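Local coordinates for protein Phi class glutathione transferase GSTF1 (Populus tremula x Populus tremuloides, PDB 4RI6) that probably catalyses the conjugation of glutathione to electrophilic substrates such as organic halides, releasing the halide and forming S-substituted glutathione, at residues 8-13 / 54-59; 19-24 / 206-211; 3-8 / 26-31. One frame throughout, in Å; residues are numbered along the deposited sequence. Where two conformers were deposited one is given.

Interaction 1: residues 8-13 / 54-59; sequences YGPPLS and GQVPAF. With GSH (glutathione), chain C.
Tyr-8 N, at the end of strand 5-8, donates to Ala-58 O at 2.9 Å and 162°, on the chain leading into the antiparallel strand. The site belongs to the thioredoxin-like domain of the glutathione transferase fold. Its landmark is the cis peptide bond before Pro-57, the cis-proline that presents the preceding residue to glutathione. The return bond from Ala-58 N to Tyr-8 O is weak. Pro-57 CA also approaches Tyr-8 O, at 3.2 Å, as a CA-H...O contact.

The Tyr-8 ring extends past Ala-58, with CD1 beside the methyl CB and Ala-58 O in plane at the ring edge. Val-56 turns its side chain toward the loop. CG1 is 4.0 Å from Gly-9 CA, and CG2 reaches Pro-10 CD. Gly-9 has a positive phi, a conformation favoured by glycine.

Val-56 holds glutathione with its backbone. Its N donates to glutathione O2 at 2.7 Å, and its O accepts from glutathione N2 at 3.0 Å with a nearly straight N-H...O angle of 172°. Gln-55 NE2 adds a bond to O31 of the glycine carboxylate. Outside the two segments, Glu-68, Ser-69 and Gln-42 also bind the ligand.

Ser-13 stands at the N-cap of helix 14-25, and its OG bonds to Val-16 N. With chi1 at 151°, roughly trans to the backbone N, the hydroxyl sits at the cysteinyl part of the ligand: OG is 3.2 Å from glutathione SG2.

Interaction 2: residues 19-24 / 206-211; sequences VLATLI and KKVLEM
Ile-24 and Leu-20 both pack on Val-208 CG2, and these three residues bury the most surface here. This methyl projects from helix 203-214 onto helix 14-25. It meets Ile-24 CD1 at 3.9 Å and Leu-20 CB at 3.9 Å. Between them it reaches the backbone, 3.7 Å from Ala-21 N. Val-208 CG2 also touches the Ala-21 methyl CB, at 4.0 Å. Val-208 CG1 is trans to the backbone N (chi1 172°), which leaves CG2 as the branch that meets helix 14-25.

The axes of the short segments approach to 9.4 Å, with 131° between their N-to-C directions. The contact joins helix 14-25 of the thioredoxin-like domain to the last helix of the chain, part of the C-terminal helical region.

Ile-24 CD1 also touches Lys-207 CB, at 4.1 Å. At the other end of the contact, Leu-20 CD1 meets Met-211 CE at 3.9 Å. A bend at the thioether (chi3 69°) turns that methyl to the leucine. Leu-20 and Met-211 both also touch Phe-30 of strand 30-33, which extends the apolar patch to the sheet.

No hydrogen bond or salt bridge crosses between the segments. The two helices therefore hold together here by the fit of aliphatic groups and by burial of apolar surface.

Interaction 3: residues 3-8 / 26-31; sequences TPVTIY and KDVPFH
Two backbone hydrogen bonds carry the link between Val-5, Ile-7 and His-31. His-31 N donates to Val-5 O at 2.8 Å, and Ile-7 N donates to His-31 O at 2.9 Å. Both donors lie nearly along the C=O axis of their acceptors. His-31 is thus gripped through both its backbone N and O by strand 5-8. A third bond, from Val-5 N to Pro-29 O, is weak. Phe-30 CA adds a CA-H...O contact to Val-5 O at 3.3 Å.

These bonds pair Val-5 with Phe-30 and Thr-6 with His-31 in parallel register. They close the beta-alpha-beta unit made of strand 5-8, helix 14-25 and strand 30-33, the opening unit of the thioredoxin-like domain. Strand 58-60 flanks strand 5-8 on its other side.

On the helix-facing side, Val-5 CG2 presses on Phe-30 CB at 3.6 Å. Phe-30 has chi1 at 62°, with CG between the backbone N and the carbonyl carbon, and its ring leads away from strand 5-8 to Leu-20 of helix 14-25. Val-5 CG1 meets Val-28 CG1 at 4.2 Å, the two side chains crossing at about a right angle. Ile-7 CG1 is 4.3 Å from Phe-30 CB, and Ile-7 also packs on Leu-23. His-31 lies with Thr-6 on the opposite face, its CB 4.0 Å from Val-5 O. At the exposed margin, Pro-4 CB rests near Phe-30 CA, 3.9 Å away.

Interactions 1 and 3 lie on the two sides of strand 5-8 and share Tyr-8. They also touch directly, Phe-59 CD2 packing on Ile-7 CD1 at 3.5 Å. Interaction 1 is the more buried, and its antiparallel side leads into the glutathione site. Interaction 3 is partly exposed, a parallel pairing with an outermost strand. Interaction 2, also only partly buried, has no such backbone bonds and rests on aliphatic packing between helices. It meets the other two through helix 14-25: Leu-23 CD1 packs on Ile-7 CG1 at 3.6 Å, and Val-19 CG2 touches Pro-57 CG at 3.8 Å. Pro-11 of the interaction 1 loop also reaches Leu-20.

Interaction 1: residues 8-13 / 54-59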
loop_
_atom_site.group_PDB
_atom_site.type_symbol
_atom_site.label_atom_id
_atom_site.label_comp_id
_atom_site.label_asym_id
_atom_site.label_seq_id
_atom_site.Cartn_x
_atom_site.Cartn_y
_atom_site.Cartn_z
ATOM N N TYR A 8 -18.929 0.793 -6.298
ATOM C CA TYR A 8 -19.620 -0.307 -5.630
ATOM C C TYR A 8 -19.264 -0.367 -4.156
ATOM O O TYR A 8 -18.072 -0.433 -3.801
ATOM C CB TYR A 8 -19.252 -1.659 -6.258
ATOM C CG TYR A 8 -19.754 -1.864 -7.656
ATOM C CD1 TYR A 8 -19.134 -1.268 -8.736
ATOM C CD2 TYR A 8 -20.857 -2.665 -7.894
ATOM C CE1 TYR A 8 -19.602 -1.470 -10.026
ATOM C CE2 TYR A 8 -21.327 -2.878 -9.169
ATOM C CZ TYR A 8 -20.703 -2.272 -10.230
ATOM O OH TYR A 8 -21.177 -2.485 -11.505
ATOM N N GLY A 9 -20.281 -0.388 -3.305
ATOM C CA GLY A 9 -20.081 -0.637 -1.886
ATOM C C GLY A 9 -20.817 0.342 -0.983
ATOM O O GLY A 9 -21.290 1.375 -1.442
ATOM N N PRO A 10 -20.889 0.034 0.323
ATOM C CA PRO A 10 -21.594 0.889 1.291
ATOM C C PRO A 10 -20.718 1.994 1.867
ATOM O O PRO A 10 -19.544 1.779 2.108
ATOM C CB PRO A 10 -21.981 -0.089 2.387
ATOM C CG PRO A 10 -20.843 -1.070 2.397
ATOM C CD PRO A 10 -20.352 -1.179 0.961
ATOM N N PRO A 11 -21.294 3.165 2.128
ATOM C CA PRO A 11 -20.443 4.203 2.712
ATOM C C PRO A 11 -19.918 3.890 4.128
ATOM O O PRO A 11 -18.929 4.498 4.525
ATOM C CB PRO A 11 -21.341 5.435 2.707
ATOM C CG PRO A 11 -22.659 5.008 2.303
ATOM C CD PRO A 11 -22.604 3.679 1.700
ATOM N N LEU A 12 -20.485 2.938 4.852
ATOM C CA LEU A 12 -19.908 2.565 6.160
ATOM C C LEU A 12 -18.529 1.924 6.004
ATOM O O LEU A 12 -17.748 1.880 6.953
ATOM C CB LEU A 12 -20.841 1.612 6.939
ATOM C CG LEU A 12 -21.198 0.260 6.292
ATOM C CD1 LEU A 12 -20.133 -0.810 6.528
ATOM C CD2 LEU A 12 -22.535 -0.232 6.800
ATOM N N SER A 13 -18.206 1.446 4.805
ATOM C CA SER A 13 -16.897 0.840 4.588
ATOM C C SER A 13 -15.797 1.898 4.534
ATOM O O SER A 13 -15.919 2.914 3.861
ATOM C CB SER A 13 -16.881 0.025 3.283
ATOM O OG SER A 13 -15.567 -0.001 2.711
ATOM N N GLY A 54 -13.494 -10.340 -3.451
ATOM C CA GLY A 54 -14.765 -10.217 -2.755
ATOM C C GLY A 54 -14.742 -9.127 -1.706
ATOM O O GLY A 54 -15.225 -9.292 -0.592
ATOM N N GLN A 55 -14.156 -8.003 -2.073
ATOM C CA GLN A 55 -14.116 -6.842 -1.193
ATOM C C GLN A 55 -14.641 -5.638 -1.913
ATOM O O GLN A 55 -14.811 -5.664 -3.120
ATOM C CB GLN A 55 -12.696 -6.592 -0.703
ATOM C CG GLN A 55 -12.168 -7.788 0.034
ATOM C CD GLN A 55 -10.901 -7.496 0.748
ATOM O OE1 GLN A 55 -9.835 -7.447 0.140
ATOM N NE2 GLN A 55 -10.997 -7.292 2.056
ATOM N N VAL A 56 -14.919 -4.585 -1.139
ATOM C CA VAL A 56 -15.354 -3.308 -1.685
ATOM C C VAL A 56 -14.305 -2.258 -1.360
ATOM O O VAL A 56 -13.660 -2.348 -0.349
ATOM C CB VAL A 56 -16.739 -2.899 -1.129
ATOM C CG1 VAL A 56 -17.810 -3.884 -1.620
ATOM C CG2 VAL A 56 -16.745 -2.839 0.386
ATOM N N PRO A 57 -14.162 -1.232 -2.200
ATOM C CA PRO A 57 -14.974 -0.904 -3.364
ATOM C C PRO A 57 -14.470 -1.470 -4.672
ATOM O O PRO A 57 -13.355 -1.976 -4.767
ATOM C CB PRO A 57 -14.879 0.621 -3.404
ATOM C CG PRO A 57 -13.507 0.873 -2.988
ATOM C CD PRO A 57 -13.229 -0.124 -1.886
ATOM N N ALA A 58 -15.318 -1.352 -5.684
ATOM C CA ALA A 58 -14.895 -1.449 -7.074
ATOM C C ALA A 58 -15.318 -0.171 -7.789
ATOM O O ALA A 58 -16.241 0.531 -7.350
ATOM C CB ALA A 58 -15.481 -2.686 -7.745
ATOM N N PHE A 59 -14.648 0.112 -8.895
ATOM C CA PHE A 59 -14.829 1.321 -9.663
ATOM C C PHE A 59 -15.023 0.959 -11.133
ATOM O O PHE A 59 -14.304 0.092 -11.649
ATOM C CB PHE A 59 -13.598 2.220 -9.490
ATOM C CG PHE A 59 -13.542 3.358 -10.453
ATOM C CD1 PHE A 59 -13.120 3.172 -11.752
ATOM C CD2 PHE A 59 -13.889 4.636 -10.047
ATOM C CE1 PHE A 59 -13.084 4.230 -12.641
ATOM C CE2 PHE A 59 -13.832 5.694 -10.920
ATOM C CZ PHE A 59 -13.429 5.495 -12.219
HETATM N N1 GSH C . -7.341 -3.134 0.345
HETATM C CA1 GSH C . -8.722 -2.985 -0.079
HETATM C C1 GSH C . -9.077 -1.601 -0.583
HETATM O O11 GSH C . -8.476 -0.681 -0.068
HETATM O O12 GSH C . -9.912 -1.412 -1.498
HETATM C CB1 GSH C . -9.477 -3.269 1.198
HETATM C CG1 GSH C . -10.860 -3.731 0.848
HETATM C CD1 GSH C . -11.551 -4.223 2.087
HETATM O OE1 GSH C . -11.005 -4.894 2.940
HETATM N N2 GSH C . -12.816 -3.870 2.123
HETATM C CA2 GSH C . -13.766 -4.208 3.138
HETATM C C2 GSH C . -14.598 -5.342 2.606
HETATM O O2 GSH C . -14.849 -5.363 1.424
HETATM C CB2 GSH C . -14.564 -2.923 3.392
HETATM S SG2 GSH C . -13.796 -1.864 4.638
HETATM N N3 GSH C . -15.015 -6.254 3.492
HETATM C CA3 GSH C . -15.890 -7.351 3.140
HETATM C C3 GSH C . -15.138 -8.626 2.862
HETATM O O31 GSH C . -13.889 -8.608 2.876
HETATM O O32 GSH C . -15.799 -9.656 2.626
#

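Interaction 2: residues 19-24 / 206-211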
loop_
_atom_site.group_PDB
_atom_site.type_symbol
_atom_site.label_atom_id
_atom_site.label_comp_id
_atom_site.label_asym_id
_atom_site.label_seq_id
_atom_site.Cartn_x
_atom_site.Cartn_y
_atom_site.Cartn_z
ATOM N N VAL A 19 -12.621 6.349 -1.219
ATOM C CA VAL A 19 -12.906 6.691 -2.602
ATOM C C VAL A 19 -13.918 7.839 -2.703
ATOM O O VAL A 19 -13.753 8.754 -3.519
ATOM C CB VAL A 19 -13.403 5.448 -3.377
ATOM C CG1 VAL A 19 -13.907 5.819 -4.755
ATOM C CG2 VAL A 19 -12.292 4.433 -3.493
ATOM N N LEU A 20 -14.962 7.796 -1.879
ATOM C CA LEU A 20 -15.991 8.824 -1.919
ATOM C C LEU A 20 -15.420 10.188 -1.609
ATOM O O LEU A 20 -15.751 11.173 -2.267
ATOM C CB LEU A 20 -17.126 8.507 -0.940
ATOM C CG LEU A 20 -17.963 7.272 -1.253
ATOM C CD1 LEU A 20 -19.030 7.074 -0.200
ATOM C CD2 LEU A 20 -18.629 7.409 -2.611
ATOM N N ALA A 21 -14.567 10.259 -0.594
ATOM C CA ALA A 21 -13.979 11.525 -0.219
ATOM C C ALA A 21 -13.141 12.069 -1.372
ATOM O O ALA A 21 -13.144 13.279 -1.631
ATOM C CB ALA A 21 -13.139 11.372 1.035
ATOM N N THR A 22 -12.429 11.180 -2.063
ATOM C CA THR A 22 -11.621 11.580 -3.203
ATOM C C THR A 22 -12.469 12.102 -4.354
ATOM O O THR A 22 -12.168 13.152 -4.917
ATOM C CB THR A 22 -10.747 10.403 -3.674
ATOM O OG1 THR A 22 -9.907 10.005 -2.584
ATOM C CG2 THR A 22 -9.892 10.787 -4.885
ATOM N N LEU A 23 -13.537 11.386 -4.688
ATOM C CA LEU A 23 -14.435 11.826 -5.741
ATOM C C LEU A 23 -14.960 13.221 -5.440
ATOM O O LEU A 23 -15.036 14.069 -6.318
ATOM C CB LEU A 23 -15.591 10.838 -5.901
ATOM C CG LEU A 23 -15.182 9.498 -6.511
ATOM C CD1 LEU A 23 -16.245 8.460 -6.277
ATOM C CD2 LEU A 23 -14.937 9.678 -7.992
ATOM N N ILE A 24 -15.312 13.461 -4.183
ATOM C CA ILE A 24 -15.914 14.736 -3.805
ATOM C C ILE A 24 -14.872 15.865 -3.857
ATOM O O ILE A 24 -15.149 16.938 -4.389
ATOM C CB ILE A 24 -16.550 14.646 -2.417
ATOM C CG1 ILE A 24 -17.764 13.712 -2.463
ATOM C CG2 ILE A 24 -16.981 16.025 -1.944
ATOM C CD1 ILE A 24 -18.257 13.247 -1.098
ATOM N N LYS A 206 -17.187 15.653 5.740
ATOM C CA LYS A 206 -18.508 15.815 6.335
ATOM C C LYS A 206 -19.597 15.234 5.432
ATOM O O LYS A 206 -20.561 14.639 5.923
ATOM C CB LYS A 206 -18.800 17.287 6.611
ATOM C CG LYS A 206 -17.922 17.893 7.662
ATOM C CD LYS A 206 -18.250 19.356 7.759
ATOM C CE LYS A 206 -17.588 20.017 8.897
ATOM N NZ LYS A 206 -18.031 21.441 8.875
ATOM N N LYS A 207 -19.437 15.394 4.122
ATOM C CA LYS A 207 -20.438 14.878 3.194
ATOM C C LYS A 207 -20.433 13.353 3.197
ATOM O O LYS A 207 -21.490 12.739 3.150
ATOM C CB LYS A 207 -20.211 15.429 1.788
ATOM C CG LYS A 207 -20.516 16.907 1.695
ATOM C CD LYS A 207 -20.397 17.481 0.302
ATOM C CE LYS A 207 -20.664 18.977 0.314
ATOM N NZ LYS A 207 -21.074 19.479 -1.023
ATOM N N VAL A 208 -19.257 12.747 3.289
ATOM C CA VAL A 208 -19.191 11.309 3.360
ATOM C C VAL A 208 -19.889 10.798 4.618
ATOM O O VAL A 208 -20.670 9.852 4.556
ATOM C CB VAL A 208 -17.728 10.812 3.333
ATOM C CG1 VAL A 208 -17.663 9.307 3.603
ATOM C CG2 VAL A 208 -17.063 11.152 1.987
ATOM N N LEU A 209 -19.606 11.400 5.766
ATOM C CA LEU A 209 -20.248 10.971 7.001
ATOM C C LEU A 209 -21.767 11.129 6.930
ATOM O O LEU A 209 -22.519 10.299 7.452
ATOM C CB LEU A 209 -19.704 11.752 8.186
ATOM C CG LEU A 209 -18.249 11.495 8.531
ATOM C CD1 LEU A 209 -17.861 12.366 9.694
ATOM C CD2 LEU A 209 -18.003 10.034 8.865
ATOM N N GLU A 210 -22.241 12.174 6.278
ATOM C CA GLU A 210 -23.687 12.323 6.176
ATOM C C GLU A 210 -24.259 11.267 5.228
ATOM O O GLU A 210 -25.341 10.730 5.478
ATOM C CB GLU A 210 -24.074 13.728 5.716
ATOM C CG GLU A 210 -25.597 13.997 5.723
ATOM C CD GLU A 210 -26.269 13.902 7.112
ATOM O OE1 GLU A 210 -25.584 14.019 8.162
ATOM O OE2 GLU A 210 -27.509 13.713 7.145
ATOM N N MET A 211 -23.527 10.945 4.166
ATOM C CA MET A 211 -23.989 9.904 3.245
ATOM C C MET A 211 -24.175 8.621 4.023
ATOM O O MET A 211 -25.143 7.889 3.822
ATOM C CB MET A 211 -23.016 9.654 2.100
ATOM C CG MET A 211 -22.945 10.743 1.054
ATOM S SD MET A 211 -21.643 10.405 -0.149
ATOM C CE MET A 211 -22.346 8.988 -0.986
#

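Interaction 3: residues 3-8 / 26-31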
loop_
_atom_site.group_PDB
_atom_site.type_symbol
_atom_site.label_atom_id
_atom_site.label_comp_id
_atom_site.label_asym_id
_atom_site.label_seq_id
_atom_site.Cartn_x
_atom_site.Cartn_y
_atom_site.Cartn_z
ATOM N N THR A 3 -20.336 11.165 -18.311
ATOM C CA THR A 3 -21.131 10.185 -17.574
ATOM C C THR A 3 -20.539 9.964 -16.174
ATOM O O THR A 3 -19.314 9.893 -16.027
ATOM C CB THR A 3 -21.201 8.833 -18.332
ATOM O OG1 THR A 3 -21.995 7.896 -17.590
ATOM C CG2 THR A 3 -19.814 8.250 -18.536
ATOM N N PRO A 4 -21.401 9.864 -15.140
ATOM C CA PRO A 4 -20.872 9.619 -13.793
ATOM C C PRO A 4 -20.126 8.291 -13.706
ATOM O O PRO A 4 -20.503 7.319 -14.356
ATOM C CB PRO A 4 -22.125 9.591 -12.915
ATOM C CG PRO A 4 -23.161 10.332 -13.694
ATOM C CD PRO A 4 -22.866 10.023 -15.126
ATOM N N VAL A 5 -19.071 8.252 -12.908
ATOM C CA VAL A 5 -18.397 6.999 -12.658
ATOM C C VAL A 5 -19.272 6.183 -11.735
ATOM O O VAL A 5 -20.156 6.716 -11.094
ATOM C CB VAL A 5 -17.014 7.188 -12.039
ATOM C CG1 VAL A 5 -16.188 8.147 -12.894
ATOM C CG2 VAL A 5 -17.106 7.658 -10.583
ATOM N N THR A 6 -19.021 4.880 -11.701
ATOM C CA THR A 6 -19.779 3.940 -10.891
ATOM C C THR A 6 -18.899 3.397 -9.767
ATOM O O THR A 6 -17.808 2.902 -10.022
ATOM C CB THR A 6 -20.278 2.781 -11.756
ATOM O OG1 THR A 6 -21.099 3.291 -12.822
ATOM C CG2 THR A 6 -21.065 1.778 -10.934
ATOM N N ILE A 7 -19.387 3.481 -8.533
ATOM C CA ILE A 7 -18.682 2.961 -7.365
ATOM C C ILE A 7 -19.544 1.900 -6.704
ATOM O O ILE A 7 -20.744 2.104 -6.546
ATOM C CB ILE A 7 -18.372 4.075 -6.337
ATOM C CG1 ILE A 7 -17.683 5.258 -7.020
ATOM C CG2 ILE A 7 -17.563 3.527 -5.173
ATOM C CD1 ILE A 7 -16.350 4.955 -7.596
ATOM N N TYR A 8 -18.929 0.793 -6.298
ATOM C CA TYR A 8 -19.620 -0.307 -5.630
ATOM C C TYR A 8 -19.264 -0.367 -4.156
ATOM O O TYR A 8 -18.072 -0.433 -3.801
ATOM C CB TYR A 8 -19.252 -1.659 -6.258
ATOM C CG TYR A 8 -19.754 -1.864 -7.656
ATOM C CD1 TYR A 8 -19.134 -1.268 -8.736
ATOM C CD2 TYR A 8 -20.857 -2.665 -7.894
ATOM C CE1 TYR A 8 -19.602 -1.470 -10.026
ATOM C CE2 TYR A 8 -21.327 -2.878 -9.169
ATOM C CZ TYR A 8 -20.703 -2.272 -10.230
ATOM O OH TYR A 8 -21.177 -2.485 -11.505
ATOM N N LYS A 26 -12.404 15.851 -5.804
ATOM C CA LYS A 26 -12.106 16.049 -7.217
ATOM C C LYS A 26 -13.300 16.521 -8.033
ATOM O O LYS A 26 -13.173 16.686 -9.244
ATOM C CB LYS A 26 -11.551 14.756 -7.823
ATOM C CG LYS A 26 -10.211 14.379 -7.222
ATOM C CD LYS A 26 -9.141 15.454 -7.415
ATOM C CE LYS A 26 -8.940 15.849 -8.872
ATOM N NZ LYS A 26 -7.809 16.809 -9.062
ATOM N N ASP A 27 -14.440 16.744 -7.374
ATOM C CA ASP A 27 -15.644 17.250 -8.031
ATOM C C ASP A 27 -16.094 16.291 -9.132
ATOM O O ASP A 27 -16.549 16.719 -10.181
ATOM C CB ASP A 27 -15.366 18.655 -8.597
ATOM C CG ASP A 27 -16.609 19.344 -9.128
ATOM O OD1 ASP A 27 -17.720 19.052 -8.637
ATOM O OD2 ASP A 27 -16.456 20.177 -10.055
ATOM N N VAL A 28 -15.928 14.992 -8.903
ATOM C CA VAL A 28 -16.310 13.997 -9.895
ATOM C C VAL A 28 -17.673 13.429 -9.560
ATOM O O VAL A 28 -17.843 12.818 -8.507
ATOM C CB VAL A 28 -15.295 12.864 -9.970
ATOM C CG1 VAL A 28 -15.744 11.815 -10.978
ATOM C CG2 VAL A 28 -13.944 13.426 -10.346
ATOM N N PRO A 29 -18.653 13.625 -10.452
ATOM C CA PRO A 29 -19.947 13.019 -10.152
ATOM C C PRO A 29 -19.866 11.511 -10.201
ATOM O O PRO A 29 -19.073 10.976 -10.969
ATOM C CB PRO A 29 -20.859 13.555 -11.259
ATOM C CG PRO A 29 -20.146 14.773 -11.811
ATOM C CD PRO A 29 -18.689 14.426 -11.686
ATOM N N PHE A 30 -20.667 10.840 -9.384
ATOM C CA PHE A 30 -20.599 9.397 -9.299
ATOM C C PHE A 30 -21.972 8.828 -8.987
ATOM O O PHE A 30 -22.870 9.535 -8.528
ATOM C CB PHE A 30 -19.576 8.949 -8.236
ATOM C CG PHE A 30 -19.922 9.394 -6.844
ATOM C CD1 PHE A 30 -20.751 8.625 -6.045
ATOM C CD2 PHE A 30 -19.418 10.576 -6.343
ATOM C CE1 PHE A 30 -21.086 9.034 -4.768
ATOM C CE2 PHE A 30 -19.738 10.989 -5.072
ATOM C CZ PHE A 30 -20.576 10.217 -4.283
ATOM N N HIS A 31 -22.120 7.544 -9.281
ATOM C CA HIS A 31 -23.282 6.760 -8.913
ATOM C C HIS A 31 -22.809 5.635 -8.016
ATOM O O HIS A 31 -21.898 4.901 -8.370
ATOM C CB HIS A 31 -23.989 6.219 -10.162
ATOM C CG HIS A 31 -25.103 5.264 -9.866
ATOM N ND1 HIS A 31 -26.227 5.628 -9.155
ATOM C CD2 HIS A 31 -25.280 3.965 -10.210
ATOM C CE1 HIS A 31 -27.040 4.592 -9.057
ATOM N NE2 HIS A 31 -26.491 3.570 -9.692
#